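Local coordinates for protein cytochrome cL (Hyphomicrobium denitrificans, PDB 2D0W) that carries electrons through a covalently bound haem in the periplasm and probably serves as the electron acceptor of methanol dehydrogenase in methanol oxidation, at residues G90-I95 and L110-M115; N7-E12 and G97-M102. All blocks are in the same frame, centred on the assembly; numbering follows the deposited sequence.

Contact 1: residues G90-I95 and L110-M115; sequences GLFETI and LELDNM. With HEM (protoporphyrin IX containing Fe), chain H.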
ATOM      1  N   GLY A  90      -2.931  -5.222   7.611  1.00 15.64           N
ATOM      2  CA  GLY A  90      -1.612  -5.807   7.907  1.00 14.74           C
ATOM      3  C   GLY A  90      -0.470  -5.094   7.225  1.00 14.20           C
ATOM      4  O   GLY A  90       0.554  -4.824   7.849  1.00 14.46           O
ATOM      5  N   LEU A  91      -0.641  -4.805   5.940  1.00 11.97           N
ATOM      6  CA  LEU A  91       0.336  -4.066   5.156  1.00 13.09           C
ATOM      7  C   LEU A  91       0.590  -2.682   5.771  1.00 12.84           C
ATOM      8  O   LEU A  91       1.751  -2.259   5.994  1.00 12.80           O
ATOM      9  CB  LEU A  91      -0.133  -3.972   3.674  1.00 12.86           C
ATOM     10  CG  LEU A  91       0.850  -3.331   2.701  1.00 14.42           C
ATOM     11  CD1 LEU A  91       2.167  -3.971   2.917  1.00 13.56           C
ATOM     12  CD2 LEU A  91       0.450  -3.475   1.224  1.00 12.84           C
ATOM     13  N   PHE A  92      -0.483  -1.997   6.133  1.00 13.50           N
ATOM     14  CA  PHE A  92      -0.338  -0.719   6.797  1.00 13.19           C
ATOM     15  C   PHE A  92       0.529  -0.885   8.071  1.00 13.14           C
ATOM     16  O   PHE A  92       1.462  -0.089   8.317  1.00 14.06           O
ATOM     17  CB  PHE A  92      -1.738  -0.163   7.121  1.00 14.13           C
ATOM     18  CG  PHE A  92      -1.741   1.078   8.010  1.00 18.03           C
ATOM     19  CD1 PHE A  92      -1.680   2.348   7.451  1.00 17.72           C
ATOM     20  CD2 PHE A  92      -1.796   0.966   9.401  1.00 18.13           C
ATOM     21  CE1 PHE A  92      -1.695   3.488   8.263  1.00 19.32           C
ATOM     22  CE2 PHE A  92      -1.796   2.088  10.218  1.00 19.42           C
ATOM     23  CZ  PHE A  92      -1.756   3.361   9.648  1.00 19.89           C
ATOM     24  N   GLU A  93       0.210  -1.913   8.873  1.00 13.20           N
ATOM     25  CA  GLU A  93       0.876  -2.110  10.165  1.00 13.56           C
ATOM     26  C   GLU A  93       2.373  -2.406   9.893  1.00 14.04           C
ATOM     27  O   GLU A  93       3.248  -1.855  10.561  1.00 13.88           O
ATOM     28  CB  GLU A  93       0.197  -3.272  10.942  1.00 15.90           C
ATOM     29  CG  GLU A  93      -1.202  -3.039  11.451  1.00 17.90           C
ATOM     30  CD  GLU A  93      -1.846  -4.298  12.101  1.00 24.32           C
ATOM     31  OE1 GLU A  93      -1.687  -5.412  11.534  1.00 24.61           O
ATOM     32  OE2 GLU A  93      -2.513  -4.178  13.179  1.00 25.29           O
ATOM     33  N   THR A  94       2.676  -3.217   8.875  1.00 13.75           N
ATOM     34  CA  THR A  94       4.083  -3.534   8.543  1.00 14.71           C
ATOM     35  C   THR A  94       4.830  -2.271   8.142  1.00 15.49           C
ATOM     36  O   THR A  94       5.913  -1.977   8.671  1.00 13.21           O
ATOM     37  CB  THR A  94       4.146  -4.605   7.469  1.00 15.23           C
ATOM     38  OG1 THR A  94       3.509  -5.768   7.992  1.00 16.37           O
ATOM     39  CG2 THR A  94       5.600  -4.932   7.055  1.00 14.92           C
ATOM     40  N   ILE A  95       4.227  -1.483   7.251  1.00 12.40           N
ATOM     41  CA  ILE A  95       4.834  -0.221   6.828  1.00 11.85           C
ATOM     42  C   ILE A  95       4.930   0.755   7.975  1.00 10.95           C
ATOM     43  O   ILE A  95       5.995   1.326   8.170  1.00 10.78           O
ATOM     44  CB  ILE A  95       4.133   0.414   5.599  1.00 11.79           C
ATOM     45  CG1 ILE A  95       4.047  -0.638   4.501  1.00  9.75           C
ATOM     46  CG2 ILE A  95       4.943   1.656   5.082  1.00 13.30           C
ATOM     47  CD1 ILE A  95       2.955  -0.360   3.427  1.00  6.61           C
ATOM     48  N   LEU A 110       5.290   9.261   6.681  1.00 19.49           N
ATOM     49  CA  LEU A 110       4.225   9.346   5.661  1.00 19.77           C
ATOM     50  C   LEU A 110       2.961   9.946   6.258  1.00 18.90           C
ATOM     51  O   LEU A 110       2.479   9.432   7.257  1.00 19.94           O
ATOM     52  CB  LEU A 110       3.852   7.909   5.233  1.00 19.83           C
ATOM     53  CG  LEU A 110       4.883   7.135   4.403  1.00 19.28           C
ATOM     54  CD1 LEU A 110       4.846   5.574   4.625  1.00 18.75           C
ATOM     55  CD2 LEU A 110       4.604   7.525   2.991  1.00 20.87           C
ATOM     56  N   GLU A 111       2.376  10.978   5.646  1.00 19.36           N
ATOM     57  CA  GLU A 111       0.990  11.334   6.015  1.00 20.33           C
ATOM     58  C   GLU A 111       0.058  10.172   5.711  1.00 19.53           C
ATOM     59  O   GLU A 111       0.237   9.443   4.715  1.00 15.93           O
ATOM     60  CB  GLU A 111       0.521  12.600   5.302  1.00 22.01           C
ATOM     61  CG  GLU A 111       1.314  13.847   5.761  1.00 25.14           C
ATOM     62  CD  GLU A 111       1.164  15.028   4.815  1.00 27.81           C
ATOM     63  OE1 GLU A 111       0.215  15.000   3.987  1.00 28.89           O
ATOM     64  OE2 GLU A 111       1.992  15.987   4.887  1.00 28.41           O
ATOM     65  N   LEU A 112      -0.940  10.005   6.581  1.00 19.00           N
ATOM     66  CA  LEU A 112      -1.836   8.868   6.518  1.00 18.72           C
ATOM     67  C   LEU A 112      -2.460   8.702   5.139  1.00 17.60           C
ATOM     68  O   LEU A 112      -2.592   7.567   4.662  1.00 16.86           O
ATOM     69  CB  LEU A 112      -2.905   8.964   7.605  1.00 18.48           C
ATOM     70  CG  LEU A 112      -2.386   8.680   9.030  1.00 20.07           C
ATOM     71  CD1 LEU A 112      -1.730   7.307   9.159  1.00 18.00           C
ATOM     72  CD2 LEU A 112      -1.393   9.709   9.371  1.00 23.73           C
ATOM     73  N   ASP A 113      -2.814   9.828   4.503  1.00 16.81           N
ATOM     74  CA  ASP A 113      -3.472   9.793   3.180  1.00 16.73           C
ATOM     75  C   ASP A 113      -2.478   9.278   2.136  1.00 14.72           C
ATOM     76  O   ASP A 113      -2.851   8.504   1.254  1.00 14.32           O
ATOM     77  CB  ASP A 113      -4.010  11.182   2.797  1.00 15.78           C
ATOM     78  CG  ASP A 113      -4.958  11.136   1.582  1.00 18.80           C
ATOM     79  OD1 ASP A 113      -5.956  10.381   1.592  1.00 15.45           O
ATOM     80  OD2 ASP A 113      -4.668  11.848   0.594  1.00 22.52           O
ATOM     81  N   ASN A 114      -1.219   9.686   2.287  1.00 13.52           N
ATOM     82  CA  ASN A 114      -0.156   9.226   1.404  1.00 15.42           C
ATOM     83  C   ASN A 114       0.180   7.774   1.640  1.00 14.99           C
ATOM     84  O   ASN A 114       0.441   7.046   0.698  1.00 13.69           O
ATOM     85  CB  ASN A 114       1.092  10.111   1.494  1.00 15.82           C
ATOM     86  CG  ASN A 114       0.889  11.476   0.771  1.00 17.12           C
ATOM     87  OD1 ASN A 114       0.147  11.578  -0.164  1.00 16.97           O
ATOM     88  ND2 ASN A 114       1.538  12.502   1.251  1.00 18.32           N
ATOM     89  N   MET A 115       0.166   7.352   2.898  1.00 14.26           N
ATOM     90  CA  MET A 115       0.346   5.930   3.215  1.00 14.57           C
ATOM     91  C   MET A 115      -0.639   5.101   2.436  1.00 13.51           C
ATOM     92  O   MET A 115      -0.335   3.985   1.976  1.00 12.64           O
ATOM     93  CB  MET A 115       0.119   5.700   4.714  1.00 16.86           C
ATOM     94  CG  MET A 115       0.026   4.228   5.067  1.00 22.28           C
ATOM     95  SD  MET A 115       1.657   3.467   5.063  1.00 28.46           S
ATOM     96  CE  MET A 115       2.157   3.893   6.728  1.00 25.13           C
TER
HETATM   97  CHA HEM H 200       9.953  -6.319   4.697  1.00 11.45           C
HETATM   98  CHB HEM H 200       7.413  -2.697   2.644  1.00 11.35           C
HETATM   99  CHC HEM H 200      11.221   0.339   2.847  1.00 11.09           C
HETATM  100  CHD HEM H 200      13.933  -3.593   3.713  1.00 12.06           C
HETATM  101  C1A HEM H 200       8.867  -5.599   4.193  1.00 13.45           C
HETATM  102  C2A HEM H 200       7.465  -5.994   4.133  1.00 10.27           C
HETATM  103  C3A HEM H 200       6.792  -5.005   3.544  1.00 12.24           C
HETATM  104  C4A HEM H 200       7.707  -3.916   3.227  1.00 13.60           C
HETATM  105  CMA HEM H 200       5.264  -4.960   3.218  1.00 11.38           C
HETATM  106  CAA HEM H 200       6.893  -7.353   4.595  1.00 10.58           C
HETATM  107  CBA HEM H 200       7.043  -8.307   3.397  1.00 10.55           C
HETATM  108  CGA HEM H 200       6.366  -9.652   3.633  1.00 15.58           C
HETATM  109  O1A HEM H 200       5.534  -9.771   4.565  1.00 14.75           O
HETATM  110  O2A HEM H 200       6.680 -10.603   2.879  1.00 17.30           O
HETATM  111  C1B HEM H 200       8.199  -1.541   2.565  1.00 14.31           C
HETATM  112  C2B HEM H 200       7.856  -0.197   2.086  1.00 13.21           C
HETATM  113  C3B HEM H 200       8.816   0.582   2.221  1.00 11.92           C
HETATM  114  C4B HEM H 200       9.956  -0.131   2.709  1.00 12.69           C
HETATM  115  CMB HEM H 200       6.488   0.082   1.467  1.00 12.82           C
HETATM  116  CAB HEM H 200       8.745   2.117   2.167  1.00 11.21           C
HETATM  117  CBB HEM H 200       7.879   2.773   2.876  1.00  9.54           C
HETATM  118  C1C HEM H 200      12.313  -0.469   3.078  1.00 14.09           C
HETATM  119  C2C HEM H 200      13.705  -0.035   3.311  1.00 12.99           C
HETATM  120  C3C HEM H 200      14.440  -1.117   3.488  1.00 15.39           C
HETATM  121  C4C HEM H 200      13.548  -2.287   3.515  1.00 13.11           C
HETATM  122  CMC HEM H 200      14.176   1.330   2.833  1.00 13.84           C
HETATM  123  CAC HEM H 200      15.991  -1.307   3.439  1.00 14.46           C
HETATM  124  CBC HEM H 200      16.706  -0.437   4.099  1.00 12.62           C
HETATM  125  C1D HEM H 200      13.174  -4.660   4.150  1.00 11.53           C
HETATM  126  C2D HEM H 200      13.675  -5.903   4.707  1.00 14.72           C
HETATM  127  C3D HEM H 200      12.444  -6.745   5.024  1.00 11.95           C
HETATM  128  C4D HEM H 200      11.301  -5.956   4.607  1.00 11.93           C
HETATM  129  CMD HEM H 200      15.170  -6.279   4.941  1.00 13.15           C
HETATM  130  CAD HEM H 200      12.362  -8.175   5.670  1.00 13.10           C
HETATM  131  CBD HEM H 200      11.950  -7.863   7.111  1.00 15.88           C
HETATM  132  CGD HEM H 200      11.421  -9.057   7.866  1.00 17.09           C
HETATM  133  O1D HEM H 200      10.978  -8.910   9.020  1.00 16.27           O
HETATM  134  O2D HEM H 200      11.424 -10.154   7.289  1.00 17.21           O
HETATM  135  NA  HEM H 200       8.956  -4.346   3.617  1.00 13.94           N
HETATM  136  NB  HEM H 200       9.540  -1.421   2.861  1.00 11.54           N
HETATM  137  NC  HEM H 200      12.247  -1.842   3.262  1.00 15.50           N
HETATM  138  ND  HEM H 200      11.787  -4.755   4.091  1.00 12.13           N
HETATM  139 FE   HEM H 200      10.599  -3.047   3.538  1.00 14.17          FE
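Phe92 and Ile95 of helix 88-97 pack against Met115 and Leu112 in the first turn of helix 112-124 and Leu110 just before it, a buried and wholly apolar contact in the core beside the haem. Met115 lies at its centre. With CG anti to the backbone N (chi1 169°) and the chain bent at both following torsions, its CG comes within 3.5 Å of Phe92 CD1, while its SD turns back to rest 3.8 Å from Ile95 CG2. The same sulfur makes an oblique Met-aromatic contact, 5.2 Å from the centroid of the Phe92 ring. Leu112 meets that ring differently, its CD1 at the edge, 3.9 Å from Phe92 CE1. In this class I-like cytochrome c fold, helix 88-97 packs against both the haem and helix 112-124, and Ile95 touches both the haem and Leu110. Its CG2 lies 3.9 Å from Leu110 CD1. Ile95 CG2 is also 3.8 Å from the haem side-chain carbon CBB. A branched aliphatic suits a place with two apolar neighbours. An alanine in place of Met115 would probably open a gap between Phe92 and Ile95 and leave the ring without its sulfur neighbour. On the same helix, Thr94 CG2 lies 3.6 Å from haem C2A, whereas Phe92 also meets the rings of Phe5, Phe33 and Phe96.

Contact 2: residues N7-E12 and G97-M102; sequences NTVTGE and GGANGM. With HEM (protoporphyrin IX containing Fe), chain H.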
ATOM      1  N   ASN A   7       2.153  -3.873  15.959  1.00 17.41           N
ATOM      2  CA  ASN A   7       3.364  -4.254  15.280  1.00 17.38           C
ATOM      3  C   ASN A   7       3.298  -5.692  14.695  1.00 18.59           C
ATOM      4  O   ASN A   7       3.035  -6.660  15.408  1.00 17.19           O
ATOM      5  CB  ASN A   7       4.548  -4.070  16.239  1.00 17.76           C
ATOM      6  CG  ASN A   7       5.884  -4.233  15.549  1.00 16.42           C
ATOM      7  OD1 ASN A   7       6.569  -3.262  15.337  1.00 20.03           O
ATOM      8  ND2 ASN A   7       6.249  -5.458  15.189  1.00 15.99           N
ATOM      9  N   THR A   8       3.531  -5.789  13.384  1.00 17.90           N
ATOM     10  CA  THR A   8       3.598  -7.061  12.638  1.00 20.13           C
ATOM     11  C   THR A   8       4.392  -8.182  13.337  1.00 20.40           C
ATOM     12  O   THR A   8       3.901  -9.337  13.463  1.00 19.56           O
ATOM     13  CB  THR A   8       4.094  -6.796  11.207  1.00 18.96           C
ATOM     14  OG1 THR A   8       3.069  -6.082  10.526  1.00 20.02           O
ATOM     15  CG2 THR A   8       4.295  -8.048  10.428  1.00 18.80           C
ATOM     16  N   VAL A   9       5.596  -7.852  13.799  1.00 21.46           N
ATOM     17  CA  VAL A   9       6.469  -8.878  14.422  1.00 22.46           C
ATOM     18  C   VAL A   9       6.294  -8.993  15.961  1.00 25.08           C
ATOM     19  O   VAL A   9       6.382 -10.098  16.532  1.00 25.35           O
ATOM     20  CB  VAL A   9       7.977  -8.762  14.010  1.00 22.82           C
ATOM     21  CG1 VAL A   9       8.757 -10.114  14.325  1.00 21.44           C
ATOM     22  CG2 VAL A   9       8.107  -8.523  12.570  1.00 20.77           C
ATOM     23  N   THR A  10       6.005  -7.903  16.649  1.00 24.05           N
ATOM     24  CA  THR A  10       5.846  -8.034  18.116  1.00 24.00           C
ATOM     25  C   THR A  10       4.426  -8.101  18.703  1.00 23.92           C
ATOM     26  O   THR A  10       4.234  -8.683  19.779  1.00 22.49           O
ATOM     27  CB  THR A  10       6.647  -6.974  18.908  1.00 23.83           C
ATOM     28  OG1 THR A  10       6.604  -7.339  20.305  1.00 29.16           O
ATOM     29  CG2 THR A  10       6.055  -5.639  18.760  1.00 19.03           C
ATOM     30  N   GLY A  11       3.447  -7.503  18.026  1.00 23.72           N
ATOM     31  CA  GLY A  11       2.101  -7.369  18.587  1.00 24.83           C
ATOM     32  C   GLY A  11       1.947  -6.150  19.498  1.00 24.91           C
ATOM     33  O   GLY A  11       0.893  -5.962  20.097  1.00 25.78           O
ATOM     34  N   GLU A  12       2.995  -5.336  19.625  1.00 25.21           N
ATOM     35  CA  GLU A  12       2.930  -4.131  20.446  1.00 25.93           C
ATOM     36  C   GLU A  12       2.048  -3.102  19.749  1.00 25.78           C
ATOM     37  O   GLU A  12       2.097  -2.956  18.531  1.00 24.71           O
ATOM     38  CB  GLU A  12       4.310  -3.541  20.705  1.00 27.74           C
ATOM     39  CG  GLU A  12       4.268  -2.279  21.541  1.00 32.72           C
ATOM     40  CD  GLU A  12       5.632  -1.770  21.975  1.00 35.70           C
ATOM     41  OE1 GLU A  12       5.680  -1.127  23.038  1.00 37.97           O
ATOM     42  OE2 GLU A  12       6.652  -1.985  21.267  1.00 38.05           O
ATOM     43  N   GLY A  97       4.755   0.360  11.409  1.00 13.75           N
ATOM     44  CA  GLY A  97       5.551  -0.004  12.578  1.00 14.22           C
ATOM     45  C   GLY A  97       6.831  -0.716  12.237  1.00 16.64           C
ATOM     46  O   GLY A  97       7.677  -0.844  13.099  1.00 16.83           O
ATOM     47  N   GLY A  98       6.988  -1.164  10.986  1.00 16.69           N
ATOM     48  CA  GLY A  98       8.195  -1.879  10.541  1.00 17.23           C
ATOM     49  C   GLY A  98       8.181  -3.388  10.777  1.00 17.78           C
ATOM     50  O   GLY A  98       7.158  -3.935  11.216  1.00 16.60           O
ATOM     51  N   ALA A  99       9.310  -4.054  10.462  1.00 17.78           N
ATOM     52  CA  ALA A  99       9.460  -5.499  10.697  1.00 18.11           C
ATOM     53  C   ALA A  99      10.815  -5.821  11.370  1.00 18.10           C
ATOM     54  O   ALA A  99      11.206  -5.131  12.309  1.00 16.08           O
ATOM     55  CB  ALA A  99       9.250  -6.300   9.393  1.00 17.98           C
ATOM     56  N   ASN A 100      11.502  -6.892  10.955  1.00 17.77           N
ATOM     57  CA  ASN A 100      12.865  -7.170  11.484  1.00 18.74           C
ATOM     58  C   ASN A 100      13.961  -6.548  10.596  1.00 18.31           C
ATOM     59  O   ASN A 100      13.737  -6.174   9.426  1.00 17.70           O
ATOM     60  CB  ASN A 100      13.153  -8.677  11.630  1.00 20.20           C
ATOM     61  CG  ASN A 100      12.212  -9.391  12.570  1.00 20.37           C
ATOM     62  OD1 ASN A 100      11.772 -10.486  12.253  1.00 22.38           O
ATOM     63  ND2 ASN A 100      11.901  -8.792  13.717  1.00 19.83           N
ATOM     64  N   GLY A 101      15.151  -6.440  11.181  1.00 18.71           N
ATOM     65  CA  GLY A 101      16.347  -6.053  10.471  1.00 17.87           C
ATOM     66  C   GLY A 101      16.263  -4.654   9.932  1.00 19.43           C
ATOM     67  O   GLY A 101      15.900  -3.723  10.643  1.00 19.89           O
ATOM     68  N   MET A 102      16.560  -4.516   8.649  1.00 18.58           N
ATOM     69  CA  MET A 102      16.617  -3.215   8.010  1.00 20.94           C
ATOM     70  C   MET A 102      15.247  -2.607   7.672  1.00 18.33           C
ATOM     71  O   MET A 102      15.161  -1.423   7.314  1.00 18.93           O
ATOM     72  CB  MET A 102      17.455  -3.316   6.737  1.00 23.92           C
ATOM     73  CG  MET A 102      18.884  -3.724   7.006  1.00 30.50           C
ATOM     74  SD  MET A 102      19.937  -2.379   7.529  1.00 39.70           S
ATOM     75  CE  MET A 102      19.541  -2.145   9.280  1.00 37.03           C
TER
HETATM   76  CHA HEM H 200       9.953  -6.319   4.697  1.00 11.45           C
HETATM   77  CHB HEM H 200       7.413  -2.697   2.644  1.00 11.35           C
HETATM   78  CHC HEM H 200      11.221   0.339   2.847  1.00 11.09           C
HETATM   79  CHD HEM H 200      13.933  -3.593   3.713  1.00 12.06           C
HETATM   80  C1A HEM H 200       8.867  -5.599   4.193  1.00 13.45           C
HETATM   81  C2A HEM H 200       7.465  -5.994   4.133  1.00 10.27           C
HETATM   82  C3A HEM H 200       6.792  -5.005   3.544  1.00 12.24           C
HETATM   83  C4A HEM H 200       7.707  -3.916   3.227  1.00 13.60           C
HETATM   84  CMA HEM H 200       5.264  -4.960   3.218  1.00 11.38           C
HETATM   85  CAA HEM H 200       6.893  -7.353   4.595  1.00 10.58           C
HETATM   86  CBA HEM H 200       7.043  -8.307   3.397  1.00 10.55           C
HETATM   87  CGA HEM H 200       6.366  -9.652   3.633  1.00 15.58           C
HETATM   88  O1A HEM H 200       5.534  -9.771   4.565  1.00 14.75           O
HETATM   89  O2A HEM H 200       6.680 -10.603   2.879  1.00 17.30           O
HETATM   90  C1B HEM H 200       8.199  -1.541   2.565  1.00 14.31           C
HETATM   91  C2B HEM H 200       7.856  -0.197   2.086  1.00 13.21           C
HETATM   92  C3B HEM H 200       8.816   0.582   2.221  1.00 11.92           C
HETATM   93  C4B HEM H 200       9.956  -0.131   2.709  1.00 12.69           C
HETATM   94  CMB HEM H 200       6.488   0.082   1.467  1.00 12.82           C
HETATM   95  CAB HEM H 200       8.745   2.117   2.167  1.00 11.21           C
HETATM   96  CBB HEM H 200       7.879   2.773   2.876  1.00  9.54           C
HETATM   97  C1C HEM H 200      12.313  -0.469   3.078  1.00 14.09           C
HETATM   98  C2C HEM H 200      13.705  -0.035   3.311  1.00 12.99           C
HETATM   99  C3C HEM H 200      14.440  -1.117   3.488  1.00 15.39           C
HETATM  100  C4C HEM H 200      13.548  -2.287   3.515  1.00 13.11           C
HETATM  101  CMC HEM H 200      14.176   1.330   2.833  1.00 13.84           C
HETATM  102  CAC HEM H 200      15.991  -1.307   3.439  1.00 14.46           C
HETATM  103  CBC HEM H 200      16.706  -0.437   4.099  1.00 12.62           C
HETATM  104  C1D HEM H 200      13.174  -4.660   4.150  1.00 11.53           C
HETATM  105  C2D HEM H 200      13.675  -5.903   4.707  1.00 14.72           C
HETATM  106  C3D HEM H 200      12.444  -6.745   5.024  1.00 11.95           C
HETATM  107  C4D HEM H 200      11.301  -5.956   4.607  1.00 11.93           C
HETATM  108  CMD HEM H 200      15.170  -6.279   4.941  1.00 13.15           C
HETATM  109  CAD HEM H 200      12.362  -8.175   5.670  1.00 13.10           C
HETATM  110  CBD HEM H 200      11.950  -7.863   7.111  1.00 15.88           C
HETATM  111  CGD HEM H 200      11.421  -9.057   7.866  1.00 17.09           C
HETATM  112  O1D HEM H 200      10.978  -8.910   9.020  1.00 16.27           O
HETATM  113  O2D HEM H 200      11.424 -10.154   7.289  1.00 17.21           O
HETATM  114  NA  HEM H 200       8.956  -4.346   3.617  1.00 13.94           N
HETATM  115  NB  HEM H 200       9.540  -1.421   2.861  1.00 11.54           N
HETATM  116  NC  HEM H 200      12.247  -1.842   3.262  1.00 15.50           N
HETATM  117  ND  HEM H 200      11.787  -4.755   4.091  1.00 12.13           N
HETATM  118 FE   HEM H 200      10.599  -3.047   3.538  1.00 14.17          FE
HETATM  119  O   HOH W   1       4.642  -3.312  12.287  1.00 11.53           O
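Val9 and Asn100 meet at the surface where the N-terminal segment 7-12 lies against the loop 97-102, which leaves helix 88-97 and leads to the axial ligand Met103 of this cytochrome c fold. The apolar part of the contact belongs to Val9. Its two methyls divide the work: CG2 sits 3.8 Å from Ala99 CA, and CG1, placed anti to the backbone N (chi1 -162°), lies 3.5 Å from Asn100 ND2. The side chains of Val9 and Asn100 cross at about a right angle, and the contact is one of packing. Its compact branched shape lets the valine touch two successive residues, and Tyr82 adds a further neighbour to both Val9 and Asn100.

Between the backbones the link is made by water. One molecule accepts from Thr8 N at 2.9 Å and donates to Gly98 O at 2.8 Å, joining two main chains that have no clear direct hydrogen bond. The hydroxyl of Thr8 is used elsewhere, in a probable hydrogen bond to Thr94 of helix 88-97. Glycine suits position 98 because the chain leaves the helix there with positive phi (87°), and a CB would be jammed against the preceding carbonyl O. Position 97 also suits glycine, since a side chain would point toward Asn7.

At the haem, packing and a polar bond meet on one propionate oxygen. Ala99 CB packs 3.2 Å from O1D, where a small methyl leaves the carboxylate close to the loop backbone. Tyr82, Asn85 and Thr81 also hydrogen-bond to the haem. The polar bond comes from the backbone of Asn100, N to haem O1D at 2.8 Å, with an N-H...O angle of 159°.

In the fold
Contact 1 is core and contact 2 surface, their centres about 13 Å apart, yet both touch the haem and both draw on the chain around helix 88-97: contact 1 uses the body of the helix, contact 2 its last residue and the loop that follows. Their chemistry follows their place. Between the segments of contact 1 only apolar groups and a sulfur meet, without a hydrogen bond, whereas contact 2 combines small apolar groups with a bridging water, a glycine at the helix exit and a propionate. At the haem, 90-95 meets ring carbons and apolar substituents, while 97-102 adds a hydrogen bond to a propionate. The two contacts are joined directly through Thr8 and Thr94.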